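Local coordinates for protein Phospholipase/Carboxylesterase (Dyadobacter fermentans, PDB 4H0C) that probably hydrolyses carboxylic esters, perhaps including palmitoyl groups attached to proteins, as a member of the alpha/beta-hydrolase superfamily, at residues 9-14 and 51-56; 61-66 and 107-112; 129-134 and 199-204; 65-70 and 134-139. One frame throughout, in Å; residues are numbered along the deposited sequence.

From the N terminus, contact 1 closes first: strand 50-55 returns beside the edge strand 11-15, completing that border of the sheet. The chain then runs into the long loop from which contacts 2 and 4 both start. Contact 2 ties residues 61-66 to the start of helix 109-120; contact 4 ties residues 65-70 to the loop after strand 127-131, and the two touch, with centres about 9 Å apart. Contact 3 opens on that same strand and packs it against helix 198-206 near the C terminus. Contacts 3 and 4 share Gly134 and cross along the chain, whereas contact 1 precedes the others in series and touches contact 2 through Trp62.

Contact 1: 9-14 and 51-56; sequences KQIITS and AIYAPQ
Ile12 paired with Ala54, and Ser14 with Ile52, define an antiparallel strand pairing at one border of the central sheet, where strand 11-15 is outermost. The short segments 11-14 and 51-55 run 157° apart in direction. Each of these hydrogen-bonded pairs is closed by two backbone bonds, for example Ala54 N to Ile12 O at 2.8 Å. Gln56 N extends the ladder by donating to Gln10 O, and beside that bond the two side chains cross at a slant, Gln10 CB 3.9 Å from Gln56 CB and the amide planes 45° apart. Ile11 with Pro55 and Thr13 with Tyr53 are the non-hydrogen-bonded pairs; Pro55, which has no N-H, therefore costs this ladder nothing.

Thr13 turns OG1 between its backbone N and carbonyl carbon (chi1 62°), leaving CG2 to lie over one face of the Tyr53 ring, 4.0 Å from the centroid, a CH-pi contact. Ile11 CG2 meets Tyr53 CD1 obliquely at 3.8 Å. Helix 77-94 packs against this side of the sheet and helix 35-39 against the other. Gln56 OE1 accepts from Ala35 N. The pairing matches the antiparallel second strand of the alpha/beta-hydrolase fold, here at the sheet's edge.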
loop_
_atom_site.group_PDB
_atom_site.type_symbol
_atom_site.label_atom_id
_atom_site.label_comp_id
_atom_site.label_asym_id
_atom_site.label_seq_id
_atom_site.Cartn_x
_atom_site.Cartn_y
_atom_site.Cartn_z
ATOM N N LYS A 9 -9.554 13.040 -8.334
ATOM C CA LYS A 9 -8.552 12.379 -9.179
ATOM C C LYS A 9 -7.295 13.246 -9.323
ATOM O O LYS A 9 -7.123 13.959 -10.306
ATOM C CB LYS A 9 -9.165 12.029 -10.538
ATOM C CG LYS A 9 -8.329 11.109 -11.422
ATOM C CD LYS A 9 -9.159 10.612 -12.596
ATOM C CE LYS A 9 -8.350 10.515 -13.877
ATOM N NZ LYS A 9 -9.240 10.374 -15.072
ATOM N N GLN A 10 -6.442 13.187 -8.310
ATOM C CA GLN A 10 -5.169 13.897 -8.285
ATOM C C GLN A 10 -4.056 12.843 -8.349
ATOM O O GLN A 10 -3.815 12.127 -7.371
ATOM C CB GLN A 10 -5.043 14.703 -6.994
ATOM C CG GLN A 10 -6.084 15.784 -6.737
ATOM C CD GLN A 10 -5.785 16.555 -5.452
ATOM O OE1 GLN A 10 -6.456 16.378 -4.426
ATOM N NE2 GLN A 10 -4.767 17.404 -5.500
ATOM N N ILE A 11 -3.406 12.714 -9.499
ATOM C CA ILE A 11 -2.426 11.642 -9.697
ATOM C C ILE A 11 -1.131 12.245 -10.210
ATOM O O ILE A 11 -1.096 12.829 -11.295
ATOM C CB ILE A 11 -2.919 10.560 -10.698
ATOM C CG1 ILE A 11 -4.218 9.893 -10.207
ATOM C CG2 ILE A 11 -1.844 9.499 -10.896
ATOM C CD1 ILE A 11 -5.054 9.246 -11.305
ATOM N N ILE A 12 -0.065 12.084 -9.442
ATOM C CA ILE A 12 1.253 12.594 -9.812
ATOM C C ILE A 12 2.087 11.448 -10.375
ATOM O O ILE A 12 2.102 10.356 -9.813
ATOM C CB ILE A 12 1.904 13.252 -8.579
ATOM C CG1 ILE A 12 1.155 14.549 -8.270
ATOM C CG2 ILE A 12 3.377 13.544 -8.798
ATOM C CD1 ILE A 12 1.443 15.126 -6.906
ATOM N N THR A 13 2.744 11.679 -11.506
ATOM C CA THR A 13 3.563 10.644 -12.125
ATOM C C THR A 13 5.047 11.029 -12.148
ATOM O O THR A 13 5.395 12.219 -12.182
ATOM C CB THR A 13 3.084 10.300 -13.550
ATOM O OG1 THR A 13 3.201 11.462 -14.372
ATOM C CG2 THR A 13 1.618 9.827 -13.544
ATOM N N SER A 14 5.903 10.014 -12.152
ATOM C CA SER A 14 7.357 10.153 -12.208
ATOM C C SER A 14 7.966 8.856 -12.793
ATOM O O SER A 14 7.249 7.986 -13.314
ATOM C CB SER A 14 7.897 10.413 -10.798
ATOM O OG SER A 14 9.293 10.698 -10.820
ATOM N N ALA A 51 7.306 2.983 -14.160
ATOM C CA ALA A 51 6.480 4.181 -14.259
ATOM C C ALA A 51 5.899 4.358 -12.860
ATOM O O ALA A 51 5.302 3.433 -12.321
ATOM C CB ALA A 51 5.382 4.001 -15.301
ATOM N N ILE A 52 6.078 5.534 -12.272
ATOM C CA ILE A 52 5.642 5.783 -10.884
ATOM C C ILE A 52 4.362 6.602 -10.892
ATOM O O ILE A 52 4.316 7.673 -11.512
ATOM C CB ILE A 52 6.741 6.515 -10.080
ATOM C CG1 ILE A 52 8.013 5.652 -9.982
ATOM C CG2 ILE A 52 6.217 7.006 -8.728
ATOM C CD1 ILE A 52 9.242 6.443 -9.564
ATOM N N TYR A 53 3.315 6.067 -10.256
ATOM C CA TYR A 53 2.062 6.793 -10.028
ATOM C C TYR A 53 1.853 6.977 -8.536
ATOM O O TYR A 53 1.885 6.004 -7.792
ATOM C CB TYR A 53 0.879 5.961 -10.535
ATOM C CG TYR A 53 0.740 5.955 -12.047
ATOM C CD1 TYR A 53 -0.380 6.527 -12.664
ATOM C CD2 TYR A 53 1.703 5.354 -12.855
ATOM C CE1 TYR A 53 -0.518 6.527 -14.050
ATOM C CE2 TYR A 53 1.577 5.368 -14.244
ATOM C CZ TYR A 53 0.456 5.958 -14.828
ATOM O OH TYR A 53 0.295 5.985 -16.190
ATOM N N ALA A 54 1.585 8.204 -8.097
ATOM C CA ALA A 54 1.322 8.466 -6.689
ATOM C C ALA A 54 0.065 9.340 -6.588
ATOM O O ALA A 54 0.118 10.530 -6.907
ATOM C CB ALA A 54 2.511 9.157 -6.045
ATOM N N PRO A 55 -1.075 8.750 -6.177
ATOM C CA PRO A 55 -2.269 9.584 -6.042
ATOM C C PRO A 55 -2.153 10.452 -4.802
ATOM O O PRO A 55 -1.547 10.027 -3.812
ATOM C CB PRO A 55 -3.415 8.567 -5.885
ATOM C CG PRO A 55 -2.772 7.329 -5.367
ATOM C CD PRO A 55 -1.370 7.316 -5.972
ATOM N N GLN A 56 -2.705 11.664 -4.859
ATOM C CA GLN A 56 -2.675 12.564 -3.712
ATOM C C GLN A 56 -4.003 12.511 -2.971
ATOM O O GLN A 56 -5.052 12.721 -3.582
ATOM C CB GLN A 56 -2.410 14.012 -4.174
ATOM C CG GLN A 56 -2.606 15.049 -3.076
ATOM C CD GLN A 56 -1.519 14.982 -2.009
ATOM O OE1 GLN A 56 -0.319 14.987 -2.330
ATOM N NE2 GLN A 56 -1.928 14.929 -0.731
#

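Contact 2: 61-66 and 107-112. With CIT (citric acid), chain C.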
loop_
_atom_site.group_PDB
_atom_site.type_symbol
_atom_site.label_atom_id
_atom_site.label_comp_id
_atom_site.label_asym_id
_atom_site.label_seq_id
_atom_site.Cartn_x
_atom_site.Cartn_y
_atom_site.Cartn_z
ATOM N N SER A 61 -4.973 13.063 3.672
ATOM C CA SER A 61 -5.268 11.934 4.536
ATOM C C SER A 61 -6.302 11.029 3.894
ATOM O O SER A 61 -7.406 11.484 3.542
ATOM C CB SER A 61 -5.756 12.430 5.910
ATOM O OG SER A 61 -6.118 11.333 6.751
ATOM N N TRP A 62 -5.944 9.746 3.742
ATOM C CA TRP A 62 -6.851 8.750 3.122
ATOM C C TRP A 62 -8.164 8.555 3.836
ATOM O O TRP A 62 -9.197 8.359 3.194
ATOM C CB TRP A 62 -6.129 7.421 2.875
ATOM C CG TRP A 62 -4.933 7.614 1.974
ATOM C CD1 TRP A 62 -3.578 7.446 2.279
ATOM C CD2 TRP A 62 -4.966 8.017 0.566
ATOM N NE1 TRP A 62 -2.798 7.723 1.182
ATOM C CE2 TRP A 62 -3.572 8.095 0.121
ATOM C CE3 TRP A 62 -5.981 8.348 -0.320
ATOM C CZ2 TRP A 62 -3.233 8.466 -1.191
ATOM C CZ3 TRP A 62 -5.640 8.710 -1.625
ATOM C CH2 TRP A 62 -4.290 8.775 -2.046
ATOM N N TYR A 63 -8.139 8.611 5.160
ATOM C CA TYR A 63 -9.362 8.434 5.961
ATOM C C TYR A 63 -9.077 9.081 7.323
ATOM O O TYR A 63 -7.907 9.139 7.746
ATOM C CB TYR A 63 -9.732 6.917 6.075
ATOM C CG TYR A 63 -8.549 6.021 6.377
ATOM C CD1 TYR A 63 -8.062 5.895 7.691
ATOM C CD2 TYR A 63 -7.870 5.344 5.358
ATOM C CE1 TYR A 63 -6.948 5.107 7.972
ATOM C CE2 TYR A 63 -6.793 4.533 5.637
ATOM C CZ TYR A 63 -6.317 4.443 6.937
ATOM O OH TYR A 63 -5.224 3.681 7.211
ATOM N N PRO A 64 -10.125 9.576 8.015
ATOM C CA PRO A 64 -9.910 10.516 9.141
ATOM C C PRO A 64 -9.354 9.978 10.464
ATOM O O PRO A 64 -8.739 10.736 11.213
ATOM C CB PRO A 64 -11.307 11.098 9.383
ATOM C CG PRO A 64 -12.242 10.043 8.851
ATOM C CD PRO A 64 -11.545 9.505 7.625
ATOM N N TYR A 65 -9.588 8.699 10.745
ATOM C CA TYR A 65 -9.298 8.109 12.046
ATOM C C TYR A 65 -8.307 6.969 11.944
ATOM O O TYR A 65 -7.888 6.611 10.830
ATOM C CB TYR A 65 -10.620 7.639 12.665
ATOM C CG TYR A 65 -11.623 8.768 12.789
ATOM C CD1 TYR A 65 -11.297 9.936 13.503
ATOM C CD2 TYR A 65 -12.881 8.686 12.203
ATOM C CE1 TYR A 65 -12.203 10.978 13.634
ATOM C CE2 TYR A 65 -13.795 9.725 12.340
ATOM C CZ TYR A 65 -13.444 10.863 13.044
ATOM O OH TYR A 65 -14.350 11.886 13.160
ATOM N N SER A 66 -7.928 6.396 13.096
ATOM C CA SER A 66 -7.096 5.184 13.108
ATOM C C SER A 66 -7.633 4.165 12.114
ATOM O O SER A 66 -8.856 4.003 11.980
ATOM C CB SER A 66 -7.100 4.545 14.493
ATOM O OG SER A 66 -6.508 3.258 14.456
ATOM N N PHE A 107 3.552 3.664 3.000
ATOM C CA PHE A 107 4.043 3.788 4.374
ATOM C C PHE A 107 2.893 4.161 5.269
ATOM O O PHE A 107 2.133 5.071 4.942
ATOM C CB PHE A 107 5.142 4.874 4.496
ATOM C CG PHE A 107 5.534 5.179 5.909
ATOM C CD1 PHE A 107 6.132 4.197 6.705
ATOM C CD2 PHE A 107 5.296 6.434 6.456
ATOM C CE1 PHE A 107 6.497 4.459 8.020
ATOM C CE2 PHE A 107 5.670 6.712 7.772
ATOM C CZ PHE A 107 6.269 5.726 8.557
ATOM N N SER A 108 2.803 3.494 6.418
ATOM C CA SER A 108 1.857 3.875 7.479
ATOM C C SER A 108 0.406 3.885 6.951
ATOM O O SER A 108 -0.059 2.856 6.470
ATOM C CB SER A 108 2.312 5.182 8.174
ATOM O OG SER A 108 1.699 5.339 9.443
ATOM N N GLN A 109 -0.291 5.022 6.992
ATOM C CA GLN A 109 -1.652 5.100 6.455
ATOM C C GLN A 109 -1.716 4.581 5.027
ATOM O O GLN A 109 -2.686 3.895 4.668
ATOM C CB GLN A 109 -2.207 6.527 6.544
ATOM C CG GLN A 109 -3.707 6.627 6.269
ATOM C CD GLN A 109 -4.173 8.075 6.142
ATOM O OE1 GLN A 109 -3.589 8.852 5.383
ATOM N NE2 GLN A 109 -5.235 8.441 6.879
ATOM N N GLY A 110 -0.700 4.910 4.226
ATOM C CA GLY A 110 -0.568 4.392 2.849
ATOM C C GLY A 110 -0.308 2.901 2.756
ATOM O O GLY A 110 -0.737 2.264 1.783
ATOM N N ALA A 111 0.394 2.337 3.752
ATOM C CA ALA A 111 0.623 0.866 3.787
ATOM C C ALA A 111 -0.697 0.147 4.093
ATOM O O ALA A 111 -0.998 -0.871 3.494
ATOM C CB ALA A 111 1.677 0.512 4.825
ATOM N N CYS A 112 -1.486 0.695 5.021
ATOM C CA CYS A 112 -2.793 0.123 5.325
ATOM C C CYS A 112 -3.690 0.146 4.090
ATOM O O CYS A 112 -4.351 -0.842 3.779
ATOM C CB CYS A 112 -3.464 0.901 6.456
ATOM S SG CYS A 112 -2.518 0.820 7.979
HETATM C C1 CIT C . -1.580 6.743 11.274
HETATM O O1 CIT C . -2.584 7.376 11.641
HETATM O O2 CIT C . -0.744 7.233 10.491
HETATM C C2 CIT C . -1.386 5.338 11.802
HETATM C C3 CIT C . -1.929 4.309 10.797
HETATM O O7 CIT C . -1.319 4.500 9.522
HETATM C C4 CIT C . -1.632 2.876 11.241
HETATM C C5 CIT C . -0.262 2.438 10.761
HETATM O O3 CIT C . -0.183 1.618 9.808
HETATM O O4 CIT C . 0.745 2.908 11.343
HETATM C C6 CIT C . -3.419 4.457 10.569
HETATM O O5 CIT C . -3.824 4.577 9.383
HETATM O O6 CIT C . -4.172 4.418 11.556
#
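Gln109, which follows Ser108 on a probable nucleophile elbow, reaches from the first turn of helix 109-120 to Ser61, Trp62 and Tyr63 in the loop beside the presumed active site. Its CG is anti to the backbone N (chi1 -168°) and the chain runs on extended, carrying the amide into the loop. NE2 donates to Ser61 OG at 3.0 Å, nearly straight at 175° and in the amide plane. OE1 accepts from Trp62 N, also at 3.0 Å, but the donor stands well above the carbonyl plane.

NE2 also lies 3.8 Å above the centre of the Tyr63 ring, and lower down the chain Gln109 CG meets Tyr63 OH at 3.4 Å. With an alanine here, Trp62 N and Ser61 OG would probably lose their mate and one face of the Tyr63 ring its cover.

A citrate, probably from the crystallisation liquor, occupies the adjoining pocket. Tyr63 OH donates to its O5 at 2.7 Å, while Ser108 OG hydrogen-bonds to O7 and also to His194 NE2. Gln109 N comes within 2.8 Å of citrate O7, the region where relatives form an oxyanion hole. This is consistent with two roles for one residue: a side chain that fixes the loop and a backbone N facing the pocket.

Contact 3: 129-134 and 199-204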
loop_
_atom_site.group_PDB
_atom_site.type_symbol
_atom_site.label_atom_id
_atom_site.label_comp_id
_atom_site.label_asym_id
_atom_site.label_seq_id
_atom_site.Cartn_x
_atom_site.Cartn_y
_atom_site.Cartn_z
ATOM N N ILE A 129 4.606 -3.773 -1.153
ATOM C CA ILE A 129 5.463 -3.347 -0.045
ATOM C C ILE A 129 4.648 -2.511 0.932
ATOM O O ILE A 129 4.166 -1.415 0.593
ATOM C CB ILE A 129 6.639 -2.519 -0.585
ATOM C CG1 ILE A 129 7.445 -3.321 -1.619
ATOM C CG2 ILE A 129 7.508 -2.060 0.569
ATOM C CD1 ILE A 129 8.166 -2.417 -2.607
ATOM N N ALA A 130 4.458 -3.034 2.141
ATOM C CA ALA A 130 3.664 -2.362 3.164
ATOM C C ALA A 130 4.529 -2.026 4.363
ATOM O O ALA A 130 4.677 -2.834 5.306
ATOM C CB ALA A 130 2.472 -3.222 3.567
ATOM N N PHE A 131 5.153 -0.845 4.316
ATOM C CA PHE A 131 5.991 -0.376 5.430
ATOM C C PHE A 131 5.091 0.102 6.561
ATOM O O PHE A 131 4.471 1.163 6.460
ATOM C CB PHE A 131 6.900 0.796 5.019
ATOM C CG PHE A 131 7.941 0.462 3.977
ATOM C CD1 PHE A 131 8.927 -0.497 4.214
ATOM C CD2 PHE A 131 7.970 1.169 2.761
ATOM C CE1 PHE A 131 9.904 -0.761 3.255
ATOM C CE2 PHE A 131 8.944 0.918 1.811
ATOM C CZ PHE A 131 9.916 -0.060 2.050
ATOM N N THR A 132 5.059 -0.669 7.647
ATOM C CA THR A 132 4.287 -0.336 8.865
ATOM C C THR A 132 2.797 -0.130 8.601
ATOM O O THR A 132 2.253 0.988 8.718
ATOM C CB THR A 132 4.897 0.844 9.623
ATOM O OG1 THR A 132 6.313 0.626 9.737
ATOM C CG2 THR A 132 4.282 0.970 11.070
ATOM N N GLY A 133 2.132 -1.214 8.235
ATOM C CA GLY A 133 0.703 -1.160 8.005
ATOM C C GLY A 133 0.039 -2.506 8.225
ATOM O O GLY A 133 0.705 -3.541 8.356
ATOM N N GLY A 134 -1.285 -2.474 8.256
ATOM C CA GLY A 134 -2.108 -3.669 8.387
ATOM C C GLY A 134 -3.441 -3.491 7.674
ATOM O O GLY A 134 -3.807 -2.384 7.249
ATOM N N ASP A 199 17.263 -0.801 6.975
ATOM C CA ASP A 199 17.227 -2.261 6.825
ATOM C C ASP A 199 16.038 -2.694 5.953
ATOM O O ASP A 199 16.160 -3.603 5.111
ATOM C CB ASP A 199 17.160 -2.939 8.192
ATOM C CG ASP A 199 18.532 -3.014 8.908
ATOM O OD1 ASP A 199 18.536 -3.563 10.024
ATOM O OD2 ASP A 199 19.588 -2.537 8.406
ATOM N N GLU A 200 14.898 -2.043 6.155
ATOM C CA GLU A 200 13.688 -2.326 5.381
ATOM C C GLU A 200 13.919 -1.996 3.921
ATOM O O GLU A 200 13.528 -2.763 3.046
ATOM C CB GLU A 200 12.499 -1.514 5.897
ATOM C CG GLU A 200 11.929 -2.030 7.197
ATOM C CD GLU A 200 11.029 -1.011 7.859
ATOM O OE1 GLU A 200 11.564 -0.189 8.628
ATOM O OE2 GLU A 200 9.795 -1.045 7.608
ATOM N N ILE A 201 14.589 -0.874 3.673
ATOM C CA ILE A 201 14.884 -0.450 2.301
ATOM C C ILE A 201 15.757 -1.482 1.582
ATOM O O ILE A 201 15.423 -1.883 0.457
ATOM C CB ILE A 201 15.551 0.947 2.254
ATOM C CG1 ILE A 201 14.570 2.024 2.741
ATOM C CG2 ILE A 201 16.056 1.275 0.839
ATOM C CD1 ILE A 201 13.330 2.183 1.878
ATOM N N GLN A 202 16.853 -1.903 2.226
ATOM C CA GLN A 202 17.772 -2.886 1.633
ATOM C C GLN A 202 17.057 -4.206 1.410
ATOM O O GLN A 202 17.257 -4.868 0.381
ATOM C CB GLN A 202 18.957 -3.203 2.543
ATOM C CG GLN A 202 19.878 -2.067 2.937
ATOM C CD GLN A 202 21.071 -2.578 3.740
ATOM O OE1 GLN A 202 21.223 -2.265 4.928
ATOM N NE2 GLN A 202 21.917 -3.394 3.095
ATOM N N LEU A 203 16.273 -4.616 2.409
ATOM C CA LEU A 203 15.596 -5.897 2.335
ATOM C C LEU A 203 14.606 -5.913 1.186
ATOM O O LEU A 203 14.545 -6.892 0.432
ATOM C CB LEU A 203 14.924 -6.257 3.656
ATOM C CG LEU A 203 14.341 -7.670 3.723
ATOM C CD1 LEU A 203 15.334 -8.736 3.257
ATOM C CD2 LEU A 203 13.869 -7.908 5.153
ATOM N N VAL A 204 13.856 -4.823 1.034
ATOM C CA VAL A 204 12.898 -4.732 -0.067
ATOM C C VAL A 204 13.646 -4.749 -1.410
ATOM O O VAL A 204 13.216 -5.401 -2.375
ATOM C CB VAL A 204 11.973 -3.507 0.087
ATOM C CG1 VAL A 204 11.254 -3.211 -1.214
ATOM C CG2 VAL A 204 10.955 -3.783 1.194
HETATM O O HOH W 1 8.215 1.045 8.068
#
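Ile129 and Val204 meet tip to tip, CD1 of Ile129 lying 3.5 Å from Val204 CG1, tighter than usual for two carbons. The valine swings CG1 opposite its main-chain nitrogen (chi1 165°), which leaves CG2 to approach CE1 of Phe131 at 3.8 Å. The phenyl ring slides past Glu200 in the opposite direction: CE1 lies against Glu200 CB, and CD1 is 3.5 Å from OE2, with ring and carboxylate planes 79° apart. Ile201 CD1 reaches Phe131 CZ at 4.1 Å, the two side chains crossing at about a right angle.

Behind these contacts, Ile129 CG2 presses on one face of the Phe131 ring toward the rim, 3.4 Å above its plane, and Phe155 of the adjacent strand touches both Phe131 and Val204. A serine in place of Phe131 would probably open a gap between strand 127-131 and helix 198-206, leaving Val204 CG2 and Glu200 CB without their packing partner.

Further out, one water joins the two segments: Thr132 OG1 donates to it at 2.6 Å, and it donates to Glu200 OE2 at 2.7 Å. OE2 also bonds to Ser157 OG, while OE1 forms a salt bridge with Arg192 NH1, and Arg192 NH2 bonds to Thr132 OG1. The chemistry implies a buried carboxylate satisfied on both oxygens, probably kept ionised by the arginine, at the polar end of the apolar contact, beside Thr132, which touches His194.

Contact 4: 65-70 and 134-139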
loop_
_atom_site.group_PDB
_atom_site.type_symbol
_atom_site.label_atom_id
_atom_site.label_comp_id
_atom_site.label_asym_id
_atom_site.label_seq_id
_atom_site.Cartn_x
_atom_site.Cartn_y
_atom_site.Cartn_z
ATOM N N TYR A 65 -9.588 8.699 10.745
ATOM C CA TYR A 65 -9.298 8.109 12.046
ATOM C C TYR A 65 -8.307 6.969 11.944
ATOM O O TYR A 65 -7.888 6.611 10.830
ATOM C CB TYR A 65 -10.620 7.639 12.665
ATOM C CG TYR A 65 -11.623 8.768 12.789
ATOM C CD1 TYR A 65 -11.297 9.936 13.503
ATOM C CD2 TYR A 65 -12.881 8.686 12.203
ATOM C CE1 TYR A 65 -12.203 10.978 13.634
ATOM C CE2 TYR A 65 -13.795 9.725 12.340
ATOM C CZ TYR A 65 -13.444 10.863 13.044
ATOM O OH TYR A 65 -14.350 11.886 13.160
ATOM N N SER A 66 -7.928 6.396 13.096
ATOM C CA SER A 66 -7.096 5.184 13.108
ATOM C C SER A 66 -7.633 4.165 12.114
ATOM O O SER A 66 -8.856 4.003 11.980
ATOM C CB SER A 66 -7.100 4.545 14.493
ATOM O OG SER A 66 -6.508 3.258 14.456
ATOM N N PHE A 67 -6.721 3.458 11.448
ATOM C CA PHE A 67 -7.105 2.346 10.581
ATOM C C PHE A 67 -7.902 1.279 11.325
ATOM O O PHE A 67 -8.653 0.528 10.704
ATOM C CB PHE A 67 -5.888 1.753 9.837
ATOM C CG PHE A 67 -5.108 0.708 10.607
ATOM C CD1 PHE A 67 -5.011 -0.596 10.118
ATOM C CD2 PHE A 67 -4.413 1.037 11.777
ATOM C CE1 PHE A 67 -4.272 -1.557 10.800
ATOM C CE2 PHE A 67 -3.665 0.084 12.457
ATOM C CZ PHE A 67 -3.612 -1.219 11.978
HETATM N N MSE A 68 -7.752 1.236 12.651
HETATM C CA MSE A 68 -8.518 0.302 13.466
HETATM C C MSE A 68 -9.766 0.862 14.174
HETATM O O MSE A 68 -10.350 0.194 15.028
HETATM C CB MSE A 68 -7.598 -0.432 14.418
HETATM C CG MSE A 68 -6.831 -1.491 13.601
HETATM SE SE MSE A 68 -5.738 -2.526 14.691
HETATM C CE MSE A 68 -5.015 -1.062 15.697
ATOM N N ALA A 69 -10.170 2.076 13.813
ATOM C CA ALA A 69 -11.491 2.559 14.202
ATOM C C ALA A 69 -12.584 1.671 13.564
ATOM O O ALA A 69 -12.363 1.068 12.491
ATOM C CB ALA A 69 -11.691 4.005 13.760
ATOM N N PRO A 70 -13.774 1.598 14.197
ATOM C CA PRO A 70 -14.923 0.976 13.485
ATOM C C PRO A 70 -14.999 1.512 12.085
ATOM O O PRO A 70 -15.043 2.729 11.884
ATOM C CB PRO A 70 -16.133 1.433 14.289
ATOM C CG PRO A 70 -15.578 1.619 15.679
ATOM C CD PRO A 70 -14.157 2.113 15.529
ATOM N N GLY A 134 -1.285 -2.474 8.256
ATOM C CA GLY A 134 -2.108 -3.669 8.387
ATOM C C GLY A 134 -3.441 -3.491 7.674
ATOM O O GLY A 134 -3.807 -2.384 7.249
ATOM N N LEU A 135 -4.189 -4.583 7.569
ATOM C CA LEU A 135 -5.532 -4.525 7.000
ATOM C C LEU A 135 -6.451 -3.669 7.904
ATOM O O LEU A 135 -6.208 -3.540 9.100
ATOM C CB LEU A 135 -6.075 -5.933 6.822
ATOM C CG LEU A 135 -5.400 -6.815 5.740
ATOM C CD1 LEU A 135 -5.905 -8.241 5.903
ATOM C CD2 LEU A 135 -5.623 -6.301 4.318
ATOM N N ILE A 136 -7.501 -3.109 7.321
ATOM C CA ILE A 136 -8.223 -1.984 7.921
ATOM C C ILE A 136 -9.508 -2.426 8.619
ATOM O O ILE A 136 -10.245 -3.241 8.082
ATOM C CB ILE A 136 -8.514 -0.893 6.835
ATOM C CG1 ILE A 136 -7.201 -0.233 6.346
ATOM C CG2 ILE A 136 -9.493 0.168 7.334
ATOM C CD1 ILE A 136 -7.369 0.729 5.184
ATOM N N GLY A 137 -9.767 -1.875 9.814
ATOM C CA GLY A 137 -11.061 -2.014 10.501
ATOM C C GLY A 137 -10.892 -2.466 11.928
ATOM O O GLY A 137 -9.981 -3.234 12.213
ATOM N N GLN A 138 -11.776 -2.032 12.827
ATOM C CA GLN A 138 -11.743 -2.528 14.195
ATOM C C GLN A 138 -11.889 -4.053 14.186
ATOM O O GLN A 138 -11.152 -4.758 14.896
ATOM C CB GLN A 138 -12.839 -1.889 15.028
ATOM C CG GLN A 138 -12.700 -2.225 16.508
ATOM C CD GLN A 138 -13.651 -1.433 17.360
ATOM O OE1 GLN A 138 -13.340 -0.335 17.790
ATOM N NE2 GLN A 138 -14.827 -1.975 17.582
ATOM N N GLU A 139 -12.851 -4.542 13.402
ATOM C CA GLU A 139 -13.026 -5.976 13.151
ATOM C C GLU A 139 -12.550 -6.232 11.728
ATOM O O GLU A 139 -12.844 -5.440 10.847
ATOM C CB GLU A 139 -14.509 -6.369 13.266
ATOM C CG GLU A 139 -15.039 -6.428 14.693
ATOM C CD GLU A 139 -15.341 -5.062 15.283
ATOM O OE1 GLU A 139 -15.689 -4.139 14.510
ATOM O OE2 GLU A 139 -15.235 -4.912 16.523
#
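With chi1 at 85°, Phe67 CG sits flanked by its own main-chain N and C, which brings the ring edge-on to Leu135 O, 3.3 Å from CE1 and near the ring plane. Gln138, whose CG is trans to N (chi1 -171°) and whose chain is extended, runs obliquely across Pro70, with Gln138 OE1 3.4 Å from Pro70 CD.

Between these two ends the backbones join directly. Gly137 N donates to Phe67 O at 2.8 Å, a bent bond of 138° at the hydrogen. Gln138 N adds a weak bond to Ala69 O at 3.2 Å, and Gln138 CB packs at 3.2 Å against Met68 O.

Gly134 makes room for the approach, since a side chain there would press tightly on Phe67 CE1. Gly137 is glycine for a separate reason: its own backbone angles would jam a CB against the preceding carbonyl. Met68, present as selenomethionine, sets its CG 3.5 Å above the centre of the Phe67 ring. A type I turn from Ser66 to Ala69 shapes the 65-70 segment, braced by an ST turn in which Ser66 OG accepts from Met68 N at 3.0 Å.

Arg169 of helix 167-179 bonds to the carbonyls of Leu135 and Gly137, and Phe67 N bonds to citrate. Phe67 thus lines the citrate-binding pocket and segment 134-139 backs it from behind, consistent with the active-site rim of an alpha/beta hydrolase.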